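Local coordinates for Non-structural protein 3 (Porcine deltacoronavirus, PDB 6LN0) that probably combines an ADP-ribose-binding type macro domain with a zinc-containing papain-like protease that cuts the viral polyprotein, at residues V32-A37 against V118-G123; S68-T73 against L87-P92; R167-T172 against T181-P186; A221-L226 against R277-A282; N293-W298 against S318-N323. All blocks are in the same frame, centred on the assembly; numbering follows the deposited sequence.

In the fold
The five contacts follow the elongated chain from the macro domain to the protease. Contacts 1 and 2 share one mixed sheet, their centres about 8 Å apart, where strands 29-34 and 83-89 run side by side: Asn33 N is probably hydrogen-bonded to Leu87 O at 2.7 Å. Contact 3, its centre about 32 Å from that of contact 1, is a hairpin in the small sheet between the two large parts. Contacts 4 and 5, with centres about 9 Å apart, pack helices of the protease and touch where Trp298 NE1 of contact 5 lies 2.8 Å from Leu224 O of contact 4, probably a hydrogen bond. Contact 5 is centred about 67 Å from contact 1. Zinc is held by Cys334, Cys335, Cys360 and Cys363, none of which belongs to a contact.

Contact 1. Residues V32-A37 against V118-G123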
# COMPACT_ATOMS: atom_id res chain seq x y z
N VAL A 32 -32.98 17.20 -20.39
CA VAL A 32 -32.69 18.53 -19.88
C VAL A 32 -32.37 19.47 -21.04
O VAL A 32 -31.61 19.13 -21.95
CB VAL A 32 -31.52 18.51 -18.87
CG1 VAL A 32 -31.33 19.90 -18.33
CG2 VAL A 32 -31.78 17.54 -17.72
N ASN A 33 -32.93 20.67 -20.97
CA ASN A 33 -32.78 21.70 -22.00
C ASN A 33 -32.07 22.90 -21.40
O ASN A 33 -32.68 23.62 -20.58
CB ASN A 33 -34.14 22.10 -22.58
CG ASN A 33 -34.04 23.17 -23.67
OD1 ASN A 33 -33.51 24.28 -23.46
ND2 ASN A 33 -34.58 22.85 -24.84
N PRO A 34 -30.84 23.18 -21.76
CA PRO A 34 -30.13 24.33 -21.19
C PRO A 34 -30.52 25.60 -21.94
O PRO A 34 -30.15 25.79 -23.11
CB PRO A 34 -28.65 23.97 -21.39
CG PRO A 34 -28.64 22.52 -21.83
CD PRO A 34 -29.94 22.35 -22.57
N ALA A 35 -31.28 26.46 -21.27
CA ALA A 35 -32.11 27.44 -21.93
C ALA A 35 -31.82 28.83 -21.38
O ALA A 35 -31.10 28.99 -20.39
CB ALA A 35 -33.60 27.11 -21.73
N ASN A 36 -32.39 29.83 -22.04
CA ASN A 36 -32.41 31.18 -21.52
C ASN A 36 -33.78 31.46 -20.93
O ASN A 36 -34.73 30.72 -21.18
CB ASN A 36 -32.07 32.20 -22.60
CG ASN A 36 -33.06 32.18 -23.75
OD1 ASN A 36 -34.19 32.66 -23.61
ND2 ASN A 36 -32.64 31.63 -24.89
N ALA A 37 -33.88 32.52 -20.13
CA ALA A 37 -35.13 32.82 -19.45
C ALA A 37 -36.30 33.01 -20.42
O ALA A 37 -37.45 32.83 -20.01
CB ALA A 37 -34.99 34.07 -18.58
N VAL A 118 -31.06 12.80 -19.23
CA VAL A 118 -30.17 12.99 -20.37
C VAL A 118 -29.76 14.45 -20.33
O VAL A 118 -30.62 15.34 -20.39
CB VAL A 118 -30.84 12.63 -21.69
CG1 VAL A 118 -29.92 12.87 -22.84
CG2 VAL A 118 -31.28 11.18 -21.67
N ILE A 119 -28.47 14.70 -20.16
CA ILE A 119 -28.04 16.07 -19.89
C ILE A 119 -26.94 16.48 -20.85
O ILE A 119 -25.83 15.92 -20.82
CB ILE A 119 -27.59 16.22 -18.42
CG1 ILE A 119 -28.57 15.52 -17.48
CG2 ILE A 119 -27.49 17.68 -18.04
CD1 ILE A 119 -28.46 15.99 -16.04
N PRO A 120 -27.21 17.42 -21.76
CA PRO A 120 -26.11 18.17 -22.38
C PRO A 120 -25.30 18.87 -21.30
O PRO A 120 -25.86 19.55 -20.43
CB PRO A 120 -26.84 19.18 -23.28
CG PRO A 120 -28.30 19.17 -22.80
CD PRO A 120 -28.52 17.77 -22.33
N ILE A 121 -23.98 18.70 -21.35
CA ILE A 121 -23.12 19.35 -20.37
C ILE A 121 -23.39 20.84 -20.39
O ILE A 121 -23.46 21.46 -21.46
CB ILE A 121 -21.64 19.03 -20.66
CG1 ILE A 121 -21.41 17.53 -20.51
CG2 ILE A 121 -20.73 19.81 -19.73
CD1 ILE A 121 -20.21 17.07 -21.26
N LEU A 122 -23.60 21.41 -19.20
CA LEU A 122 -23.99 22.81 -19.09
C LEU A 122 -22.78 23.70 -19.34
O LEU A 122 -21.64 23.33 -19.08
CB LEU A 122 -24.58 23.10 -17.71
CG LEU A 122 -25.69 22.20 -17.14
CD1 LEU A 122 -26.30 22.84 -15.90
CD2 LEU A 122 -26.78 21.88 -18.19
N GLY A 123 -23.05 24.90 -19.87
CA GLY A 123 -21.98 25.84 -20.12
C GLY A 123 -21.21 25.62 -21.40
O GLY A 123 -20.00 25.89 -21.44
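Val32 N gives its hydrogen to Val118 O at 3.0 Å, a nearly straight bond (172° at the hydrogen) that ties strand 29-34 to strand 117-120. The two run parallel, with a 15° angle between their segments. One step on, the ladder changes character: Pro120 has no N-H to offer, and its CD sits 3.4 Å from Val32 O instead. Beside the bond, Val32 CG2 touches Ile119 CG1 at 3.8 Å; with CG1 anti to the backbone N (chi1 -176°), CG2 is the methyl turned to the isoleucine. These are neighbouring inner strands of the macro-domain sheet, whose helices pack against it: Ile110 of helix 99-110 meets both Val32 and Ile119, while Ala45 of helix 44-53 meets Pro34 and Pro120. The two proline rings cross at a slant, Pro34 CG against Pro120 CG at 3.5 Å. Past the strand ends the chains diverge, yet Leu122 still reaches back. Its backbone has left the ladder, but CG points back beside its own N and brings CD2 to 4.1 Å from Pro34 CG. Leu122 N is taken up by Tyr107 OH and its carbonyl oxygen by Ser134 OG.

Contact 2. Residues S68-T73 against L87-P92; sequences SGPLTT and LHVVPP
Leu71 and His88 face each other as an antiparallel hydrogen-bonded pair, their side chains lying side by side and pointing the same way. They belong to the beta hairpin of strands 71-74 and 83-89, the former being the outermost strand at one side of the macro-domain sheet. The imidazole turns back to its partner's backbone: its CG lies beside the backbone N (chi1 -56°), which carries ND1 to 3.2 Å from Leu71 O. That oxygen lies in the plane of the ring, but the ring nitrogen approaches from well above the carbonyl plane. His88 N donates to the same oxygen within the carbonyl plane at 2.9 Å, so two N-H groups grip one acceptor. At the far end of the ring, NE2 bonds to Tyr57 OH, which pins the imidazole from both sides of its perimeter. The Thr73 side chain slants past that of His88, its CB and OG1 each 3.5 Å from His88 CE1. The other sheet face carries Thr72 and Leu87, a non-hydrogen-bonded pair whose side chains slant across each other. Just before strand 71-74, Pro70 meets Val89, CB against CG1 at 3.6 Å, while Pro70 CA makes a CA-H...O contact of 3.1 Å to His88 O.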
# COMPACT_ATOMS: atom_id res chain seq x y z
N SER A 68 -38.29 32.10 -14.33
CA SER A 68 -37.38 32.39 -13.23
C SER A 68 -36.68 31.14 -12.69
O SER A 68 -35.46 31.14 -12.48
CB SER A 68 -38.15 33.10 -12.12
OG SER A 68 -37.61 32.75 -10.87
N GLY A 69 -37.44 30.07 -12.43
CA GLY A 69 -36.85 28.83 -11.99
C GLY A 69 -37.06 27.75 -13.03
O GLY A 69 -37.64 28.01 -14.09
N PRO A 70 -36.61 26.53 -12.73
CA PRO A 70 -36.76 25.43 -13.70
C PRO A 70 -38.22 25.17 -14.03
O PRO A 70 -39.09 25.30 -13.17
CB PRO A 70 -36.13 24.23 -13.00
CG PRO A 70 -35.39 24.80 -11.82
CD PRO A 70 -36.12 26.05 -11.43
N LEU A 71 -38.46 24.81 -15.28
CA LEU A 71 -39.80 24.54 -15.79
C LEU A 71 -39.85 23.12 -16.35
O LEU A 71 -38.95 22.72 -17.09
CB LEU A 71 -40.17 25.55 -16.87
CG LEU A 71 -41.20 25.11 -17.91
CD1 LEU A 71 -42.53 24.96 -17.23
CD2 LEU A 71 -41.29 26.12 -19.07
N THR A 72 -40.88 22.37 -15.99
CA THR A 72 -41.07 21.07 -16.62
C THR A 72 -42.12 21.18 -17.71
O THR A 72 -43.13 21.87 -17.56
CB THR A 72 -41.49 19.97 -15.65
OG1 THR A 72 -40.54 19.91 -14.58
CG2 THR A 72 -41.48 18.63 -16.37
N THR A 73 -41.89 20.47 -18.79
CA THR A 73 -42.71 20.53 -19.97
C THR A 73 -42.89 19.12 -20.51
O THR A 73 -42.01 18.27 -20.34
CB THR A 73 -42.03 21.46 -20.98
OG1 THR A 73 -42.34 22.81 -20.64
CG2 THR A 73 -42.48 21.21 -22.33
N LEU A 87 -37.04 19.28 -19.26
CA LEU A 87 -36.80 20.12 -18.10
C LEU A 87 -35.90 21.27 -18.53
O LEU A 87 -34.89 21.05 -19.19
CB LEU A 87 -36.16 19.29 -16.98
CG LEU A 87 -35.74 19.91 -15.65
CD1 LEU A 87 -36.85 20.72 -15.05
CD2 LEU A 87 -35.27 18.80 -14.68
N HIS A 88 -36.28 22.49 -18.17
CA HIS A 88 -35.59 23.69 -18.62
C HIS A 88 -34.89 24.33 -17.43
O HIS A 88 -35.53 24.60 -16.41
CB HIS A 88 -36.54 24.73 -19.23
CG HIS A 88 -37.35 24.20 -20.37
ND1 HIS A 88 -38.40 23.33 -20.19
CD2 HIS A 88 -37.26 24.42 -21.71
CE1 HIS A 88 -38.92 23.03 -21.37
NE2 HIS A 88 -38.24 23.67 -22.31
N VAL A 89 -33.60 24.62 -17.59
CA VAL A 89 -32.83 25.33 -16.58
C VAL A 89 -31.89 26.32 -17.25
O VAL A 89 -31.38 26.08 -18.35
CB VAL A 89 -32.05 24.34 -15.70
CG1 VAL A 89 -33.01 23.67 -14.76
CG2 VAL A 89 -31.35 23.32 -16.58
N VAL A 90 -31.64 27.43 -16.56
CA VAL A 90 -30.83 28.53 -17.07
C VAL A 90 -29.41 28.40 -16.53
O VAL A 90 -29.16 28.75 -15.36
CB VAL A 90 -31.46 29.88 -16.70
CG1 VAL A 90 -30.69 31.02 -17.34
CG2 VAL A 90 -32.92 29.91 -17.13
N PRO A 91 -28.46 27.92 -17.32
CA PRO A 91 -27.08 27.85 -16.85
C PRO A 91 -26.58 29.25 -16.50
O PRO A 91 -27.05 30.25 -17.07
CB PRO A 91 -26.31 27.26 -18.03
CG PRO A 91 -27.35 26.61 -18.89
CD PRO A 91 -28.60 27.40 -18.70
N PRO A 92 -25.64 29.35 -15.57
CA PRO A 92 -24.93 30.62 -15.41
C PRO A 92 -24.03 30.84 -16.61
O PRO A 92 -23.59 29.89 -17.27
CB PRO A 92 -24.11 30.41 -14.13
CG PRO A 92 -23.81 28.95 -14.18
CD PRO A 92 -25.05 28.29 -14.74

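Contact 3. Residues R167-T172 against T181-P186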
# COMPACT_ATOMS: atom_id res chain seq x y z
N ARG A 167 -10.67 9.90 -11.17
CA ARG A 167 -9.47 9.17 -10.84
C ARG A 167 -8.63 10.00 -9.88
O ARG A 167 -8.61 11.23 -9.95
CB ARG A 167 -8.68 8.82 -12.10
CG ARG A 167 -9.42 7.83 -12.97
CD ARG A 167 -8.75 7.66 -14.31
NE ARG A 167 -8.02 6.40 -14.35
CZ ARG A 167 -8.28 5.41 -15.20
NH1 ARG A 167 -9.26 5.53 -16.10
NH2 ARG A 167 -7.55 4.30 -15.16
N THR A 168 -7.97 9.30 -8.96
CA THR A 168 -7.10 9.91 -7.97
C THR A 168 -5.66 9.52 -8.26
O THR A 168 -5.37 8.38 -8.64
CB THR A 168 -7.52 9.49 -6.55
OG1 THR A 168 -7.88 8.11 -6.54
CG2 THR A 168 -8.72 10.31 -6.07
N ILE A 169 -4.76 10.48 -8.11
CA ILE A 169 -3.35 10.30 -8.45
C ILE A 169 -2.61 9.67 -7.27
O ILE A 169 -2.61 10.21 -6.16
CB ILE A 169 -2.73 11.65 -8.84
CG1 ILE A 169 -3.66 12.34 -9.84
CG2 ILE A 169 -1.37 11.44 -9.45
CD1 ILE A 169 -3.75 11.61 -11.16
N VAL A 170 -1.99 8.51 -7.50
CA VAL A 170 -1.39 7.70 -6.45
C VAL A 170 0.06 7.40 -6.81
O VAL A 170 0.34 6.97 -7.93
CB VAL A 170 -2.16 6.39 -6.25
CG1 VAL A 170 -1.54 5.60 -5.08
CG2 VAL A 170 -3.63 6.67 -6.02
N ARG A 171 0.97 7.60 -5.85
CA ARG A 171 2.37 7.21 -6.00
C ARG A 171 2.57 5.86 -5.34
O ARG A 171 2.23 5.69 -4.16
CB ARG A 171 3.30 8.25 -5.39
CG ARG A 171 2.97 9.68 -5.82
CD ARG A 171 4.19 10.57 -5.80
NE ARG A 171 5.16 10.19 -6.82
CZ ARG A 171 6.42 10.64 -6.88
NH1 ARG A 171 6.88 11.47 -5.95
NH2 ARG A 171 7.22 10.23 -7.86
N THR A 172 3.13 4.91 -6.09
CA THR A 172 3.23 3.53 -5.66
C THR A 172 4.60 2.98 -6.02
O THR A 172 5.27 3.49 -6.92
CB THR A 172 2.18 2.62 -6.33
OG1 THR A 172 2.64 2.24 -7.63
CG2 THR A 172 0.86 3.31 -6.45
N THR A 181 3.76 6.83 -10.53
CA THR A 181 2.59 7.66 -10.26
C THR A 181 1.45 7.23 -11.18
O THR A 181 1.59 7.28 -12.40
CB THR A 181 2.93 9.13 -10.50
OG1 THR A 181 4.05 9.51 -9.68
CG2 THR A 181 1.72 10.01 -10.19
N LYS A 182 0.34 6.82 -10.58
CA LYS A 182 -0.81 6.30 -11.32
C LYS A 182 -2.05 7.16 -11.07
O LYS A 182 -2.19 7.79 -10.01
CB LYS A 182 -1.11 4.86 -10.91
CG LYS A 182 0.11 4.07 -10.47
CD LYS A 182 -0.17 2.58 -10.40
CE LYS A 182 1.09 1.76 -10.63
NZ LYS A 182 0.81 0.37 -11.15
N ALA A 183 -2.95 7.17 -12.05
CA ALA A 183 -4.30 7.70 -11.90
C ALA A 183 -5.23 6.51 -11.76
O ALA A 183 -5.41 5.75 -12.71
CB ALA A 183 -4.69 8.56 -13.10
N LEU A 184 -5.80 6.32 -10.58
CA LEU A 184 -6.57 5.11 -10.32
C LEU A 184 -8.04 5.44 -10.11
O LEU A 184 -8.37 6.49 -9.54
CB LEU A 184 -6.03 4.36 -9.09
CG LEU A 184 -4.61 3.81 -9.15
CD1 LEU A 184 -4.25 3.18 -7.81
CD2 LEU A 184 -4.44 2.79 -10.26
N THR A 185 -8.91 4.55 -10.58
CA THR A 185 -10.32 4.64 -10.24
C THR A 185 -10.54 4.07 -8.85
O THR A 185 -9.75 3.25 -8.38
CB THR A 185 -11.19 3.89 -11.27
OG1 THR A 185 -11.35 2.52 -10.87
CG2 THR A 185 -10.57 3.93 -12.65
N PRO A 186 -11.61 4.48 -8.16
CA PRO A 186 -11.87 3.92 -6.83
C PRO A 186 -11.87 2.40 -6.85
O PRO A 186 -11.62 1.76 -5.83
CB PRO A 186 -13.25 4.50 -6.46
CG PRO A 186 -13.31 5.80 -7.23
CD PRO A 186 -12.58 5.54 -8.52
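Arg167 lays one face of its guanidinium over the methyl of Thr185, CG2 standing 3.7 Å above the centre of the plane. The pair lies at the open end of an antiparallel hairpin, strands 168-173 and 180-184, in the small mixed sheet between macro domain and protease, consistent with the ubiquitin-like domain that precedes coronavirus papain-like proteases. A bend at chi3 (104°) turns the head back across the neighbouring strand. NE then bonds to Ala183 O at 3.2 Å; the oxygen lies in the guanidinium plane, whereas NE sits far above the carbonyl plane. NH1 forms a salt bridge with Asp163, so the group is held at an edge, over a face and at its end. Thr185 is also the N-cap of the following helix, its OG1 accepting from Gly188 N. Along the ladder, Thr168 and Leu184 exchange two backbone bonds, as do Val170 and Lys182. Val170 CG2 meets Leu184 CD1 on one sheet face, the two side chains crossing at about a right angle. Ile169 packs on the other face, with CG2 3.5 Å from Thr181 CG2 and CD1 3.7 Å from Ala183 CB. Toward the turn, the lysine chain passes Thr172 at a right angle, Lys182 CE 3.4 Å from Thr172 OG1. Arg171 NE reaches Thr181 OG1 at 3.1 Å by a bent bond of 142°.

Contact 4. Residues A221-L226 against R277-A282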
# COMPACT_ATOMS: atom_id res chain seq x y z
N ALA A 221 8.45 -11.18 0.35
CA ALA A 221 8.32 -11.18 1.80
C ALA A 221 8.43 -12.59 2.36
O ALA A 221 9.22 -12.84 3.29
CB ALA A 221 6.99 -10.56 2.21
N LYS A 222 7.66 -13.53 1.80
CA LYS A 222 7.66 -14.88 2.37
C LYS A 222 8.99 -15.59 2.14
O LYS A 222 9.42 -16.39 2.98
CB LYS A 222 6.49 -15.70 1.83
CG LYS A 222 5.14 -15.46 2.56
CD LYS A 222 4.45 -14.15 2.05
CE LYS A 222 3.38 -13.57 2.98
NZ LYS A 222 3.94 -12.93 4.23
N GLU A 223 9.68 -15.30 1.03
CA GLU A 223 11.00 -15.89 0.86
C GLU A 223 11.96 -15.45 1.96
O GLU A 223 12.85 -16.21 2.36
CB GLU A 223 11.56 -15.53 -0.51
CG GLU A 223 11.37 -16.62 -1.53
CD GLU A 223 12.37 -16.55 -2.67
OE1 GLU A 223 13.31 -15.72 -2.58
OE2 GLU A 223 12.23 -17.31 -3.65
N LEU A 224 11.77 -14.23 2.46
CA LEU A 224 12.59 -13.60 3.49
C LEU A 224 12.03 -13.78 4.89
O LEU A 224 12.64 -13.29 5.85
CB LEU A 224 12.74 -12.10 3.20
CG LEU A 224 13.65 -11.74 2.02
CD1 LEU A 224 13.80 -10.22 1.88
CD2 LEU A 224 15.00 -12.39 2.17
N ASP A 225 10.87 -14.43 5.03
CA ASP A 225 10.23 -14.69 6.32
C ASP A 225 9.76 -13.40 6.99
O ASP A 225 9.86 -13.25 8.20
CB ASP A 225 11.16 -15.44 7.28
CG ASP A 225 10.91 -16.90 7.29
OD1 ASP A 225 10.09 -17.35 6.46
OD2 ASP A 225 11.53 -17.61 8.13
N LEU A 226 9.26 -12.46 6.20
CA LEU A 226 8.77 -11.21 6.77
C LEU A 226 7.29 -11.06 6.45
O LEU A 226 6.85 -11.40 5.35
CB LEU A 226 9.54 -10.01 6.23
CG LEU A 226 11.06 -10.09 6.12
CD1 LEU A 226 11.58 -8.82 5.45
CD2 LEU A 226 11.73 -10.31 7.48
N ARG A 277 20.13 -21.10 4.30
CA ARG A 277 19.24 -21.55 3.24
C ARG A 277 19.37 -20.64 2.00
O ARG A 277 19.84 -19.51 2.10
CB ARG A 277 17.80 -21.59 3.75
CG ARG A 277 17.17 -20.23 3.89
CD ARG A 277 15.90 -20.36 4.66
NE ARG A 277 15.38 -19.09 5.13
CZ ARG A 277 14.60 -18.29 4.42
NH1 ARG A 277 14.24 -18.63 3.18
NH2 ARG A 277 14.16 -17.15 4.94
N PRO A 278 18.95 -21.13 0.83
CA PRO A 278 19.28 -20.43 -0.43
C PRO A 278 18.95 -18.94 -0.48
O PRO A 278 19.80 -18.13 -0.85
CB PRO A 278 18.48 -21.23 -1.46
CG PRO A 278 18.53 -22.63 -0.92
CD PRO A 278 18.39 -22.47 0.56
N ALA A 279 17.72 -18.55 -0.12
CA ALA A 279 17.37 -17.14 -0.20
C ALA A 279 18.30 -16.28 0.64
O ALA A 279 18.67 -15.18 0.23
CB ALA A 279 15.92 -16.93 0.23
N ILE A 280 18.70 -16.76 1.82
CA ILE A 280 19.46 -15.92 2.73
C ILE A 280 20.95 -15.98 2.39
O ILE A 280 21.65 -14.97 2.53
CB ILE A 280 19.19 -16.29 4.21
CG1 ILE A 280 17.70 -16.16 4.57
CG2 ILE A 280 20.00 -15.42 5.18
CD1 ILE A 280 17.00 -14.84 4.03
N ASP A 281 21.44 -17.12 1.89
CA ASP A 281 22.84 -17.20 1.50
C ASP A 281 23.14 -16.22 0.37
O ASP A 281 24.27 -15.75 0.23
CB ASP A 281 23.20 -18.64 1.09
CG ASP A 281 24.71 -18.87 0.97
OD1 ASP A 281 25.43 -18.73 1.97
OD2 ASP A 281 25.18 -19.21 -0.14
N ALA A 282 22.11 -15.88 -0.43
CA ALA A 282 22.26 -14.87 -1.47
C ALA A 282 22.51 -13.49 -0.89
O ALA A 282 23.32 -12.72 -1.44
CB ALA A 282 21.01 -14.85 -2.37
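A Schellman motif ends helix 215-223, and there Glu223 O is gripped by Arg277, the N-cap residue of helix 278-287. The guanidinium comes end-on and gives both terminal nitrogens to the one oxygen: Arg277 NH1 at 2.9 Å from Glu223 O, Arg277 NH2 at 3.0 Å. The oxygen lies in the guanidinium plane, and NH1 arrives nearly along the C=O axis. The arginine extends straight from CG to NE after starting between its own N and carbonyl carbon (chi1 75°), a course that carries it over the first turn of its helix, with Ile280 CG1 against one guanidinium face. NE is taken by Asn323 OD1, which fixes the rotation of the head. Asp225 adds charge alone: Asp225 OD2 is 4.2 Å from Arg277 NH2, well out of the guanidinium plane, too far for a salt bridge. Beside this polar link, Leu224 CD2 meets Ile280 CD1 at 3.7 Å, and Ala279 CB lies 3.8 Å from Glu223 O. Asp225 has positive phi (66°), and two bonds close the turn: Leu226 N to Ala221 O and Asp225 N to Lys222 O, the pattern that defines the Schellman helix end.

Contact 5. Residues N293-W298 against S318-N323; sequences NRFVAW and SLLVSN
Trp298 reaches across from helix 293-302 and brings the six-membered part of its indole against three residues at the end of helix 313-322. This is the tight part. Leu319 comes from the opposite direction and sets CD2 over one ring face, 4.0 Å from the centroid, a CH-pi contact offset toward the rim. Leu320 works at the edge instead: its CD2 lies 3.7 Å from Trp298 CZ3, and the same methyl touches Phe295 CZ at 3.9 Å, wedged against both aromatic residues. Asn323 meets another stretch of the edge, with ND2 3.6 Å from Trp298 CH2 and its amide turned 84° from the ring plane. Trp298 owes its reach to CG standing anti to the backbone N (chi1 -180°), for the helix segments themselves approach no closer than 12.6 Å between axes. The contact is therefore carried by side chains alone, without a hydrogen bond between the segments. Ile280 and Tyr234, from two other helices of the protease, also pack on the indole. The solvent side lies at Ser322, which is exposed and makes no contact with 293-298. The polar edges are met one by one. Asn323 ND2 gives a nearly straight bond (176°) to Leu319 O at 3.0 Å, Asn323 OD1 accepts from Arg277 NE, and Trp298 NE1 bonds to Leu224 O. With the amide's donor and acceptor both used elsewhere, the contact probably rests on apolar packing and the exclusion of water.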
# COMPACT_ATOMS: atom_id res chain seq x y z
N ASN A 293 24.17 -4.24 2.30
CA ASN A 293 22.93 -3.50 2.46
C ASN A 293 21.73 -4.43 2.65
O ASN A 293 20.96 -4.28 3.60
CB ASN A 293 22.71 -2.57 1.28
CG ASN A 293 23.47 -1.27 1.44
OD1 ASN A 293 24.57 -1.25 1.98
ND2 ASN A 293 22.87 -0.17 0.99
N ARG A 294 21.57 -5.41 1.76
CA ARG A 294 20.37 -6.24 1.85
C ARG A 294 20.40 -7.10 3.11
O ARG A 294 19.43 -7.13 3.88
CB ARG A 294 20.24 -7.07 0.58
CG ARG A 294 19.84 -6.21 -0.61
CD ARG A 294 20.03 -6.89 -1.95
NE ARG A 294 18.90 -7.76 -2.27
CZ ARG A 294 19.01 -9.02 -2.67
NH1 ARG A 294 20.19 -9.58 -2.85
NH2 ARG A 294 17.91 -9.74 -2.91
N PHE A 295 21.53 -7.77 3.35
CA PHE A 295 21.65 -8.68 4.49
C PHE A 295 21.39 -7.97 5.80
O PHE A 295 20.66 -8.48 6.66
CB PHE A 295 23.05 -9.29 4.48
CG PHE A 295 23.27 -10.37 5.49
CD1 PHE A 295 22.41 -11.46 5.55
CD2 PHE A 295 24.36 -10.34 6.34
CE1 PHE A 295 22.62 -12.49 6.46
CE2 PHE A 295 24.59 -11.37 7.26
CZ PHE A 295 23.72 -12.44 7.32
N VAL A 296 21.95 -6.77 5.97
CA VAL A 296 21.76 -6.01 7.20
C VAL A 296 20.32 -5.54 7.33
O VAL A 296 19.75 -5.54 8.43
CB VAL A 296 22.74 -4.82 7.24
CG1 VAL A 296 22.40 -3.92 8.39
CG2 VAL A 296 24.18 -5.33 7.40
N ALA A 297 19.73 -5.08 6.22
CA ALA A 297 18.34 -4.65 6.26
C ALA A 297 17.43 -5.82 6.63
O ALA A 297 16.50 -5.67 7.43
CB ALA A 297 17.94 -4.06 4.91
N TRP A 298 17.69 -6.99 6.07
CA TRP A 298 16.99 -8.18 6.51
C TRP A 298 17.14 -8.41 8.01
O TRP A 298 16.19 -8.85 8.67
CB TRP A 298 17.48 -9.39 5.72
CG TRP A 298 16.80 -10.65 6.10
CD1 TRP A 298 15.49 -11.00 5.85
CD2 TRP A 298 17.38 -11.75 6.81
NE1 TRP A 298 15.24 -12.26 6.36
CE2 TRP A 298 16.38 -12.74 6.95
CE3 TRP A 298 18.65 -11.99 7.33
CZ2 TRP A 298 16.61 -13.94 7.60
CZ3 TRP A 298 18.88 -13.20 7.97
CH2 TRP A 298 17.87 -14.16 8.10
N SER A 318 20.34 -15.83 16.90
CA SER A 318 19.28 -16.83 16.82
C SER A 318 18.54 -16.75 15.49
O SER A 318 18.14 -17.78 14.93
CB SER A 318 18.32 -16.66 17.99
OG SER A 318 17.04 -17.17 17.64
N LEU A 319 18.36 -15.54 14.96
CA LEU A 319 17.79 -15.38 13.63
C LEU A 319 18.66 -16.05 12.57
O LEU A 319 18.17 -16.82 11.74
CB LEU A 319 17.60 -13.90 13.30
CG LEU A 319 17.29 -13.67 11.83
CD1 LEU A 319 15.84 -13.94 11.58
CD2 LEU A 319 17.66 -12.26 11.43
N LEU A 320 19.96 -15.78 12.60
CA LEU A 320 20.85 -16.33 11.59
C LEU A 320 20.88 -17.85 11.65
O LEU A 320 20.76 -18.52 10.61
CB LEU A 320 22.26 -15.77 11.77
CG LEU A 320 22.34 -14.24 11.68
CD1 LEU A 320 23.80 -13.80 11.81
CD2 LEU A 320 21.68 -13.71 10.38
N VAL A 321 21.03 -18.41 12.86
CA VAL A 321 21.19 -19.85 13.01
C VAL A 321 19.94 -20.60 12.56
O VAL A 321 20.01 -21.62 11.88
CB VAL A 321 21.58 -20.20 14.46
CG1 VAL A 321 21.33 -21.67 14.74
CG2 VAL A 321 23.03 -19.85 14.73
N SER A 322 18.77 -20.09 12.93
CA SER A 322 17.54 -20.75 12.51
C SER A 322 17.28 -20.66 11.01
O SER A 322 16.46 -21.43 10.50
CB SER A 322 16.35 -20.19 13.27
OG SER A 322 16.11 -18.90 12.79
N ASN A 323 17.93 -19.75 10.28
CA ASN A 323 17.82 -19.70 8.83
C ASN A 323 18.94 -20.47 8.14
O ASN A 323 19.20 -20.25 6.95
CB ASN A 323 17.80 -18.27 8.31
CG ASN A 323 16.46 -17.66 8.42
OD1 ASN A 323 15.64 -17.74 7.51
ND2 ASN A 323 16.20 -17.02 9.54